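Local coordinates for protein flavodoxin (PDB 5LJI) that binds flavin mononucleotide and, as a member of the flavodoxin family, probably serves as a low-potential electron donor to several redox enzymes, at residues 97-102 with 120-125; 116-121 with 136-141; 5-10 with 66-71. All blocks are in the same frame, centred on the assembly; numbering follows the deposited sequence. Where two conformers were deposited one is given.

Contact 1. Residues 97-102 with 120-125. With FMN (flavin mononucleotide), chain C.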
loop_
_atom_site.group_PDB
_atom_site.type_symbol
_atom_site.label_atom_id
_atom_site.label_comp_id
_atom_site.label_asym_id
_atom_site.label_seq_id
_atom_site.Cartn_x
_atom_site.Cartn_y
_atom_site.Cartn_z
ATOM N N GLU A 97 -14.456 -11.873 -1.770
ATOM C CA GLU A 97 -13.275 -11.197 -2.385
ATOM C C GLU A 97 -12.774 -10.067 -1.517
ATOM O O GLU A 97 -12.627 -8.935 -1.969
ATOM C CB GLU A 97 -13.560 -10.671 -3.805
ATOM C CG GLU A 97 -14.240 -11.673 -4.718
ATOM C CD GLU A 97 -15.761 -11.668 -4.544
ATOM O OE1 GLU A 97 -16.287 -11.351 -3.418
ATOM O OE2 GLU A 97 -16.445 -12.006 -5.538
ATOM N N PHE A 98 -12.440 -10.424 -0.280
ATOM C CA PHE A 98 -12.125 -9.497 0.782
ATOM C C PHE A 98 -10.760 -8.939 0.538
ATOM O O PHE A 98 -9.785 -9.705 0.517
ATOM C CB PHE A 98 -12.084 -10.204 2.120
ATOM C CG PHE A 98 -11.714 -9.299 3.261
ATOM C CD1 PHE A 98 -12.426 -8.144 3.482
ATOM C CD2 PHE A 98 -10.632 -9.580 4.068
ATOM C CE1 PHE A 98 -12.072 -7.280 4.494
ATOM C CE2 PHE A 98 -10.279 -8.748 5.117
ATOM C CZ PHE A 98 -11.008 -7.597 5.342
ATOM N N CYS A 99 -10.697 -7.622 0.312
ATOM C CA CYS A 99 -9.431 -6.909 0.052
ATOM C C CYS A 99 -8.655 -7.536 -1.088
ATOM O O CYS A 99 -7.441 -7.480 -1.148
ATOM C CB CYS A 99 -8.616 -6.823 1.322
ATOM S SG CYS A 99 -9.267 -5.535 2.377
ATOM N N LYS A 100 -9.358 -8.111 -2.037
ATOM C CA LYS A 100 -8.698 -8.525 -3.292
ATOM C C LYS A 100 -7.729 -7.608 -3.980
ATOM O O LYS A 100 -6.726 -8.077 -4.559
ATOM C CB LYS A 100 -9.747 -8.741 -4.333
ATOM C CG LYS A 100 -10.118 -10.152 -4.463
ATOM C CD LYS A 100 -9.153 -10.896 -5.332
ATOM C CE LYS A 100 -9.976 -11.971 -6.018
ATOM N NZ LYS A 100 -9.518 -12.211 -7.422
ATOM N N ALA A 101 -8.025 -6.315 -4.022
ATOM C CA ALA A 101 -7.088 -5.375 -4.716
ATOM C C ALA A 101 -5.737 -5.425 -4.032
ATOM O O ALA A 101 -4.705 -5.236 -4.676
ATOM C CB ALA A 101 -7.618 -3.933 -4.864
ATOM N N VAL A 102 -5.728 -5.711 -2.734
ATOM C CA VAL A 102 -4.451 -5.910 -2.011
ATOM C C VAL A 102 -3.623 -7.082 -2.614
ATOM O O VAL A 102 -2.441 -6.933 -2.909
ATOM C CB VAL A 102 -4.673 -6.135 -0.491
ATOM C CG1 VAL A 102 -3.377 -6.612 0.148
ATOM C CG2 VAL A 102 -5.149 -4.843 0.189
ATOM N N CYS A 120 1.036 -8.506 3.975
ATOM C CA CYS A 120 0.076 -7.466 3.627
ATOM C C CYS A 120 -1.028 -7.398 4.673
ATOM O O CYS A 120 -1.378 -8.388 5.242
ATOM C CB CYS A 120 -0.501 -7.706 2.235
ATOM S SG CYS A 120 -1.527 -9.150 2.161
ATOM N N VAL A 121 -1.535 -6.205 4.953
ATOM C CA VAL A 121 -2.645 -6.090 5.909
ATOM C C VAL A 121 -3.948 -5.626 5.249
ATOM O O VAL A 121 -4.026 -4.593 4.592
ATOM C CB VAL A 121 -2.324 -5.347 7.258
ATOM C CG1 VAL A 121 -0.887 -4.885 7.374
ATOM C CG2 VAL A 121 -3.351 -4.289 7.642
ATOM N N LYS A 122 -4.971 -6.444 5.455
ATOM C CA LYS A 122 -6.292 -6.243 4.921
ATOM C C LYS A 122 -7.140 -5.766 6.050
ATOM O O LYS A 122 -7.117 -6.359 7.154
ATOM C CB LYS A 122 -6.803 -7.578 4.376
ATOM C CG LYS A 122 -5.872 -8.165 3.326
ATOM C CD LYS A 122 -6.462 -9.430 2.662
ATOM C CE LYS A 122 -5.546 -9.876 1.528
ATOM N NZ LYS A 122 -6.126 -11.006 0.745
ATOM N N VAL A 123 -7.874 -4.672 5.818
ATOM C CA VAL A 123 -8.718 -4.129 6.863
ATOM C C VAL A 123 -10.174 -4.148 6.434
ATOM O O VAL A 123 -10.547 -3.804 5.283
ATOM C CB VAL A 123 -8.299 -2.680 7.273
ATOM C CG1 VAL A 123 -9.258 -2.122 8.314
ATOM C CG2 VAL A 123 -6.864 -2.666 7.782
ATOM N N ASP A 124 -11.002 -4.549 7.392
ATOM C CA ASP A 124 -12.423 -4.668 7.182
ATOM C C ASP A 124 -12.981 -3.268 7.468
ATOM O O ASP A 124 -13.017 -2.867 8.574
ATOM C CB ASP A 124 -13.011 -5.688 8.177
ATOM C CG ASP A 124 -14.476 -6.057 7.875
ATOM O OD1 ASP A 124 -15.004 -5.738 6.787
ATOM O OD2 ASP A 124 -15.085 -6.694 8.768
ATOM N N LEU A 125 -13.435 -2.593 6.422
ATOM C CA LEU A 125 -14.001 -1.249 6.530
ATOM C C LEU A 125 -13.073 -0.280 7.276
ATOM O O LEU A 125 -11.918 -0.079 6.842
ATOM C CB LEU A 125 -15.440 -1.293 7.075
ATOM C CG LEU A 125 -16.371 -1.994 6.070
ATOM C CD1 LEU A 125 -17.676 -2.396 6.752
ATOM C CD2 LEU A 125 -16.690 -1.129 4.873
HETATM N N1 FMN C . -14.752 -4.807 -0.384
HETATM C C2 FMN C . -14.073 -5.924 -0.618
HETATM O O2 FMN C . -13.264 -6.392 0.236
HETATM N N3 FMN C . -14.280 -6.579 -1.765
HETATM C C4 FMN C . -15.161 -6.211 -2.719
HETATM O O4 FMN C . -15.385 -6.904 -3.735
HETATM C C4A FMN C . -15.918 -4.989 -2.534
HETATM N N5 FMN C . -16.807 -4.537 -3.429
HETATM C C5A FMN C . -17.472 -3.413 -3.164
HETATM C C6 FMN C . -18.370 -2.935 -4.074
HETATM C C7 FMN C . -19.054 -1.749 -3.810
HETATM C C7M FMN C . -20.066 -1.225 -4.795
HETATM C C8 FMN C . -18.813 -0.997 -2.554
HETATM C C8M FMN C . -19.557 0.288 -2.244
HETATM C C9 FMN C . -17.916 -1.478 -1.633
HETATM C C9A FMN C . -17.212 -2.640 -1.907
HETATM N N10 FMN C . -16.298 -3.109 -1.011
HETATM C C10 FMN C . -15.637 -4.302 -1.267
HETATM C "C1'" FMN C . -16.002 -2.451 0.271
HETATM C "C2'" FMN C . -15.139 -1.171 0.139
HETATM O "O2'" FMN C . -13.859 -1.458 -0.443
HETATM C "C3'" FMN C . -15.043 -0.592 1.557
HETATM O "O3'" FMN C . -16.292 0.114 1.664
HETATM C "C4'" FMN C . -13.855 0.344 1.781
HETATM O "O4'" FMN C . -13.872 0.672 3.150
HETATM C "C5'" FMN C . -13.885 1.595 0.929
HETATM O "O5'" FMN C . -12.635 2.318 1.040
HETATM P P FMN C . -12.563 3.916 1.110
HETATM O O1P FMN C . -13.351 4.313 2.348
HETATM O O2P FMN C . -13.141 4.538 -0.147
HETATM O O3P FMN C . -11.026 4.203 1.329
#

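Contact 2. Residues 116-121 with 136-141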
loop_
_atom_site.group_PDB
_atom_site.type_symbol
_atom_site.label_atom_id
_atom_site.label_comp_id
_atom_site.label_asym_id
_atom_site.label_seq_id
_atom_site.Cartn_x
_atom_site.Cartn_y
_atom_site.Cartn_z
ATOM N N LYS A 116 9.146 -8.143 -0.957
ATOM C CA LYS A 116 8.146 -7.987 0.076
ATOM C C LYS A 116 8.785 -7.799 1.445
ATOM O O LYS A 116 9.626 -8.592 1.844
ATOM C CB LYS A 116 7.284 -9.243 0.092
ATOM C CG LYS A 116 6.115 -9.172 1.077
ATOM C CD LYS A 116 5.074 -10.206 0.693
ATOM C CE LYS A 116 3.690 -9.747 1.092
ATOM N NZ LYS A 116 2.618 -10.660 0.580
ATOM N N GLY A 117 8.378 -6.759 2.169
ATOM C CA GLY A 117 8.961 -6.423 3.425
ATOM C C GLY A 117 8.173 -6.871 4.648
ATOM O O GLY A 117 8.722 -6.961 5.727
ATOM N N SER A 118 6.883 -7.116 4.509
ATOM C CA SER A 118 6.071 -7.548 5.654
ATOM C C SER A 118 4.795 -8.080 5.063
ATOM O O SER A 118 4.439 -7.695 3.945
ATOM C CB SER A 118 5.782 -6.377 6.591
ATOM O OG SER A 118 5.034 -6.766 7.732
ATOM N N GLU A 119 4.096 -8.948 5.789
ATOM C CA GLU A 119 2.837 -9.513 5.276
ATOM C C GLU A 119 1.858 -8.353 4.996
ATOM O O GLU A 119 1.856 -7.336 5.696
ATOM C CB GLU A 119 2.186 -10.524 6.250
ATOM C CG GLU A 119 2.821 -11.937 6.295
ATOM C CD GLU A 119 2.105 -12.983 5.388
ATOM O OE1 GLU A 119 2.003 -12.748 4.171
ATOM O OE2 GLU A 119 1.643 -14.052 5.877
ATOM N N CYS A 120 1.036 -8.506 3.975
ATOM C CA CYS A 120 0.076 -7.466 3.627
ATOM C C CYS A 120 -1.028 -7.398 4.673
ATOM O O CYS A 120 -1.378 -8.388 5.242
ATOM C CB CYS A 120 -0.501 -7.706 2.235
ATOM S SG CYS A 120 -1.527 -9.150 2.161
ATOM N N VAL A 121 -1.535 -6.205 4.953
ATOM C CA VAL A 121 -2.645 -6.090 5.909
ATOM C C VAL A 121 -3.948 -5.626 5.249
ATOM O O VAL A 121 -4.026 -4.593 4.592
ATOM C CB VAL A 121 -2.324 -5.347 7.258
ATOM C CG1 VAL A 121 -0.887 -4.885 7.374
ATOM C CG2 VAL A 121 -3.351 -4.289 7.642
ATOM N N GLU A 136 0.739 -1.113 12.579
ATOM C CA GLU A 136 1.940 -0.778 13.377
ATOM C C GLU A 136 3.038 -1.822 13.157
ATOM O O GLU A 136 4.187 -1.469 12.937
ATOM C CB GLU A 136 1.571 -0.621 14.868
ATOM C CG GLU A 136 2.677 -0.122 15.763
ATOM C CD GLU A 136 2.240 0.097 17.228
ATOM O OE1 GLU A 136 1.633 -0.841 17.815
ATOM O OE2 GLU A 136 2.513 1.200 17.776
ATOM N N GLN A 137 2.691 -3.101 13.168
ATOM C CA GLN A 137 3.723 -4.130 12.957
ATOM C C GLN A 137 4.257 -4.117 11.535
ATOM O O GLN A 137 5.443 -4.286 11.275
ATOM C CB GLN A 137 3.174 -5.514 13.257
ATOM C CG GLN A 137 4.142 -6.645 12.864
ATOM C CD GLN A 137 4.034 -7.857 13.785
ATOM O OE1 GLN A 137 3.533 -8.922 13.391
ATOM N NE2 GLN A 137 4.494 -7.696 15.035
ATOM N N PHE A 138 3.352 -3.942 10.600
ATOM C CA PHE A 138 3.719 -3.787 9.202
ATOM C C PHE A 138 4.793 -2.689 9.095
ATOM O O PHE A 138 5.862 -2.895 8.489
ATOM C CB PHE A 138 2.404 -3.572 8.419
ATOM C CG PHE A 138 2.572 -3.169 6.991
ATOM C CD1 PHE A 138 2.671 -1.811 6.642
ATOM C CD2 PHE A 138 2.577 -4.107 5.992
ATOM C CE1 PHE A 138 2.769 -1.435 5.299
ATOM C CE2 PHE A 138 2.750 -3.743 4.656
ATOM C CZ PHE A 138 2.833 -2.409 4.315
ATOM N N ALA A 139 4.558 -1.536 9.717
ATOM C CA ALA A 139 5.548 -0.441 9.613
ATOM C C ALA A 139 6.866 -0.764 10.343
ATOM O O ALA A 139 7.949 -0.534 9.813
ATOM C CB ALA A 139 4.943 0.833 10.147
ATOM N N GLU A 140 6.775 -1.327 11.549
ATOM C CA GLU A 140 8.006 -1.750 12.286
ATOM C C GLU A 140 8.821 -2.681 11.405
ATOM O O GLU A 140 10.032 -2.484 11.261
ATOM C CB GLU A 140 7.662 -2.449 13.607
ATOM C CG GLU A 140 6.937 -1.588 14.634
ATOM C CD GLU A 140 7.880 -0.774 15.516
ATOM O OE1 GLU A 140 9.104 -0.910 15.346
ATOM O OE2 GLU A 140 7.398 0.020 16.369
ATOM N N GLU A 141 8.159 -3.654 10.757
ATOM C CA GLU A 141 8.899 -4.661 10.002
ATOM C C GLU A 141 9.576 -4.076 8.782
ATOM O O GLU A 141 10.680 -4.501 8.428
ATOM C CB GLU A 141 8.028 -5.866 9.599
ATOM C CG GLU A 141 7.523 -6.709 10.772
ATOM C CD GLU A 141 6.614 -7.885 10.386
ATOM O OE1 GLU A 141 6.341 -8.120 9.182
ATOM O OE2 GLU A 141 6.164 -8.608 11.311
#

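Contact 3. Residues 5-10 with 66-71. With FMN (flavin mononucleotide), chain C.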
loop_
_atom_site.group_PDB
_atom_site.type_symbol
_atom_site.label_atom_id
_atom_site.label_comp_id
_atom_site.label_asym_id
_atom_site.label_seq_id
_atom_site.Cartn_x
_atom_site.Cartn_y
_atom_site.Cartn_z
ATOM N N LYS A 5 7.723 5.743 0.053
ATOM C CA LYS A 5 6.619 6.334 -0.677
ATOM C C LYS A 5 5.387 5.440 -0.548
ATOM O O LYS A 5 5.472 4.235 -0.700
ATOM C CB LYS A 5 7.029 6.525 -2.139
ATOM C CG LYS A 5 8.026 7.696 -2.277
ATOM C CD LYS A 5 8.671 7.731 -3.670
ATOM C CE LYS A 5 9.448 9.025 -3.893
ATOM N NZ LYS A 5 8.461 10.050 -4.363
ATOM N N ILE A 6 4.293 6.079 -0.179
ATOM C CA ILE A 6 3.017 5.517 -0.005
ATOM C C ILE A 6 2.086 6.213 -0.982
ATOM O O ILE A 6 1.939 7.435 -0.984
ATOM C CB ILE A 6 2.464 5.765 1.417
ATOM C CG1 ILE A 6 3.405 5.113 2.455
ATOM C CG2 ILE A 6 1.018 5.288 1.546
ATOM C CD1 ILE A 6 3.135 5.504 3.871
ATOM N N VAL A 7 1.419 5.395 -1.770
ATOM C CA VAL A 7 0.393 5.812 -2.689
ATOM C C VAL A 7 -0.956 5.165 -2.371
ATOM O O VAL A 7 -1.050 3.952 -2.253
ATOM C CB VAL A 7 0.840 5.494 -4.154
ATOM C CG1 VAL A 7 -0.260 5.930 -5.112
ATOM C CG2 VAL A 7 2.154 6.198 -4.534
ATOM N N PHE A 8 -2.015 5.975 -2.214
ATOM C CA PHE A 8 -3.321 5.507 -1.804
ATOM C C PHE A 8 -4.491 5.938 -2.754
ATOM O O PHE A 8 -4.423 6.955 -3.434
ATOM C CB PHE A 8 -3.620 5.949 -0.384
ATOM C CG PHE A 8 -4.029 7.397 -0.251
ATOM C CD1 PHE A 8 -3.058 8.407 -0.149
ATOM C CD2 PHE A 8 -5.382 7.778 -0.293
ATOM C CE1 PHE A 8 -3.428 9.756 -0.116
ATOM C CE2 PHE A 8 -5.773 9.141 -0.202
ATOM C CZ PHE A 8 -4.781 10.132 -0.115
ATOM N N ALA A 9 -5.556 5.145 -2.759
ATOM C CA ALA A 9 -6.847 5.529 -3.337
ATOM C C ALA A 9 -7.863 5.364 -2.230
ATOM O O ALA A 9 -7.736 4.451 -1.419
ATOM C CB ALA A 9 -7.200 4.637 -4.491
ATOM N N SER A 10 -8.777 6.315 -2.123
ATOM C CA SER A 10 -9.820 6.285 -1.109
ATOM C C SER A 10 -10.977 7.165 -1.544
ATOM O O SER A 10 -10.786 8.339 -1.859
ATOM C CB SER A 10 -9.293 6.781 0.234
ATOM O OG SER A 10 -10.288 6.588 1.246
ATOM N N ASP A 66 -11.337 2.340 -10.020
ATOM C CA ASP A 66 -11.232 3.065 -11.324
ATOM C C ASP A 66 -10.029 3.986 -11.396
ATOM O O ASP A 66 -9.193 3.909 -12.330
ATOM C CB ASP A 66 -12.537 3.904 -11.499
ATOM C CG ASP A 66 -12.745 4.470 -12.922
ATOM O OD1 ASP A 66 -11.882 4.269 -13.812
ATOM O OD2 ASP A 66 -13.811 5.133 -13.145
ATOM N N GLU A 67 -9.928 4.850 -10.387
ATOM C CA GLU A 67 -8.862 5.833 -10.297
ATOM C C GLU A 67 -7.446 5.226 -10.108
ATOM O O GLU A 67 -6.479 5.960 -10.241
ATOM C CB GLU A 67 -9.156 6.860 -9.191
ATOM C CG GLU A 67 -8.984 6.362 -7.758
ATOM C CD GLU A 67 -10.269 5.778 -7.172
ATOM O OE1 GLU A 67 -11.133 5.258 -7.930
ATOM O OE2 GLU A 67 -10.403 5.795 -5.945
HETATM N N MSE A 68 -7.341 3.919 -9.810
HETATM C CA MSE A 68 -6.062 3.261 -9.432
HETATM C C MSE A 68 -5.529 2.560 -10.644
HETATM O O MSE A 68 -4.399 2.118 -10.650
HETATM C CB MSE A 68 -6.246 2.148 -8.383
HETATM C CG MSE A 68 -5.645 2.281 -6.975
HETATM SE SE MSE A 68 -3.810 3.047 -7.017
HETATM C CE MSE A 68 -3.622 3.038 -5.054
HETATM N N MSE A 69 -6.353 2.469 -11.685
HETATM C CA MSE A 69 -6.111 1.611 -12.863
HETATM C C MSE A 69 -4.886 1.988 -13.609
HETATM O O MSE A 69 -4.070 1.132 -13.938
HETATM C CB MSE A 69 -7.308 1.641 -13.843
HETATM C CG MSE A 69 -7.364 0.479 -14.871
HETATM SE SE MSE A 69 -8.818 0.712 -16.240
HETATM C CE MSE A 69 -10.190 0.414 -14.843
ATOM N N ASP A 70 -4.757 3.277 -13.909
ATOM C CA ASP A 70 -3.604 3.781 -14.571
ATOM C C ASP A 70 -2.340 3.454 -13.795
ATOM O O ASP A 70 -1.314 3.064 -14.370
ATOM C CB ASP A 70 -3.729 5.288 -14.663
ATOM C CG ASP A 70 -3.538 5.759 -16.039
ATOM O OD1 ASP A 70 -2.349 5.672 -16.501
ATOM O OD2 ASP A 70 -4.612 6.113 -16.659
ATOM N N PHE A 71 -2.415 3.695 -12.489
ATOM C CA PHE A 71 -1.242 3.581 -11.639
ATOM C C PHE A 71 -0.790 2.113 -11.618
ATOM O O PHE A 71 0.400 1.837 -11.751
ATOM C CB PHE A 71 -1.570 4.101 -10.230
ATOM C CG PHE A 71 -0.412 4.105 -9.309
ATOM C CD1 PHE A 71 -0.121 2.990 -8.557
ATOM C CD2 PHE A 71 0.411 5.220 -9.216
ATOM C CE1 PHE A 71 0.969 2.984 -7.687
ATOM C CE2 PHE A 71 1.494 5.224 -8.373
ATOM C CZ PHE A 71 1.787 4.099 -7.595
HETATM N N1 FMN C . -14.752 -4.807 -0.384
HETATM C C2 FMN C . -14.073 -5.924 -0.618
HETATM O O2 FMN C . -13.264 -6.392 0.236
HETATM N N3 FMN C . -14.280 -6.579 -1.765
HETATM C C4 FMN C . -15.161 -6.211 -2.719
HETATM O O4 FMN C . -15.385 -6.904 -3.735
HETATM C C4A FMN C . -15.918 -4.989 -2.534
HETATM N N5 FMN C . -16.807 -4.537 -3.429
HETATM C C5A FMN C . -17.472 -3.413 -3.164
HETATM C C6 FMN C . -18.370 -2.935 -4.074
HETATM C C7 FMN C . -19.054 -1.749 -3.810
HETATM C C7M FMN C . -20.066 -1.225 -4.795
HETATM C C8 FMN C . -18.813 -0.997 -2.554
HETATM C C8M FMN C . -19.557 0.288 -2.244
HETATM C C9 FMN C . -17.916 -1.478 -1.633
HETATM C C9A FMN C . -17.212 -2.640 -1.907
HETATM N N10 FMN C . -16.298 -3.109 -1.011
HETATM C C10 FMN C . -15.637 -4.302 -1.267
HETATM C "C1'" FMN C . -16.002 -2.451 0.271
HETATM C "C2'" FMN C . -15.139 -1.171 0.139
HETATM O "O2'" FMN C . -13.859 -1.458 -0.443
HETATM C "C3'" FMN C . -15.043 -0.592 1.557
HETATM O "O3'" FMN C . -16.292 0.114 1.664
HETATM C "C4'" FMN C . -13.855 0.344 1.781
HETATM O "O4'" FMN C . -13.872 0.672 3.150
HETATM C "C5'" FMN C . -13.885 1.595 0.929
HETATM O "O5'" FMN C . -12.635 2.318 1.040
HETATM P P FMN C . -12.563 3.916 1.110
HETATM O O1P FMN C . -13.351 4.313 2.348
HETATM O O2P FMN C . -13.141 4.538 -0.147
HETATM O O3P FMN C . -11.026 4.203 1.329
#

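Contact 1. Residues 97-102 with 120-125
F98 and C99, at the tip of the 97-102 turn, grip the strand at K122-D124. The F98 ring brings CZ to within 3.7 Å of D124 N, at its edge near the ring plane, while K122 CB approaches CE2 obliquely. With CG anti to the backbone N (chi1 178°), the ring swings from the turn to the strand. C99 lies alongside, its SG 3.9 Å above one face of the F98 ring, toward the rim; C99 CB sits 3.6 Å from K122 CB, and SG comes to 3.6 Å from V123 O. The extended K122 chain runs on past C99 CB, and its ammonium forms a salt bridge with D103 of helix 100-111. V102 adds an apolar touch near C120.

The backbone of this turn holds the pyrimidine end of the flavin. FMN N3 donates to E97 O (2.9 Å), and C99 N donates to FMN O2 (2.8 Å, 170° at the hydrogen), in two nearly straight bonds. Behind them, the type II turn E97-K100 leads into helix 100-111, with C99 as N-cap. This is one of the FMN-binding loops of the flavodoxin fold, set at the carboxyl end of the parallel sheet in the beta-alpha-beta unit 84-124.

Contact 2. Residues 116-121 with 136-141
S118 and E141 supply the polar link between the irregular segment 116-121 and helix 129-144. The hydroxyl S118 OG donates to E141 OE1; the modelled separation of 2.4 Å is very short, so the length is doubtful. Both torsions serve the pairing. S118 sends OG away from its own backbone N (chi1 -178°) toward the helix, and the E141 chain runs out straight beyond CG, bringing its carboxylate alongside the serine. The aliphatic root of the glutamate follows, with E141 CB 3.8 Å from S118 CB.

The apolar part is carried by F138, one helical turn before E141. Its CB lies 3.7 Å from V121 CG1, and the same methyl reaches obliquely over to CD2 at 3.8 Å. S118 CB approaches obliquely from the other side of the ring plane, 4.0 Å from F138 CD2, so the ring sits between valine and serine. Beyond the two segments, F138 packs on V88 of the central sheet and on V22 of helix 14-28, which places it in the layer between sheet and helices.

A third kind of contact joins backbone to ring. The carbonyl oxygen E119 O lies in the plane of the F138 ring at its edge, 3.3 Å from CD2, where the aryl hydrogens carry a slight positive charge.

The edge strand pairs with strand 84-91 through G117 and V121, while S118 turns its hydroxyl, and E119 its carbonyl oxygen, toward the helix. The result is a mixed contact: the apolar packing of F138 on V121 lies beside a serine-carboxylate pair of uncertain length, and the hydroxyl and the ring edge both meet oxygens.

Contact 3. Residues 5-10 with 66-71
The methyl end of M68, present here as selenomethionine, rests against the backbone of the facing strand: CE lies 3.7 Å from A9 N and 3.8 Å from F8 C. The M68 chain bends at its second torsion (chi2 -41°), which folds the selenium and terminal methyl back over the strand end. Nearer the root, M68 CG meets A9 CB at 3.8 Å, where the backbones are close, 6.6 Å between A9 CA and M68 CA.

Three residues after M68, F71 meets V7. The valine methyl CG1 stands over one face of the ring in a CH-pi contact, 3.9 Å from the centroid and 21° from the ring normal, shifted toward the CZ rim. The second methyl touches that rim too, with V7 CG2 3.7 Å from F71 CZ; both methyls come down on the same side of the ring, CG1 over the face and CG2 nearer the CZ corner.

E67 lies beside A9. Its OE2 is 3.7 Å from A9 CB, but its polar bond is to the hydroxyl of Y57. Just beyond A9, S10 turns away from the helix and donates from OG to O3P of the FMN phosphate; the modelled bond is implausibly short.

Strand 3-8 is flanked by 32-37 and 51-57 in the sheet. V7 and A9 point to the face covered by 66-71, where M68 also packs on V54 and T56, while F8 points to the other face, onto A19 of helix 14-28.

Overall arrangement
All three contacts lean on the same parallel sheet, but at different places. Contact 3 is the buried one, pairing the strand 3-8 with residues 66-71, which run into helix 69-75, through methyl groups and a ring face. Contacts 1 and 2 are partly buried and both use strand 115-124 at the sheet's edge, sharing C120 and V121; one packs an FMN-binding turn against its later part, the other packs helix 129-144 against its earlier, irregular part. Contacts 1 and 3 both reach the cofactor, the former through backbone bonds to the flavin, the latter through S10 at the phosphate. Contact 2, away from FMN, is the only one with a hydrogen bond across its segments.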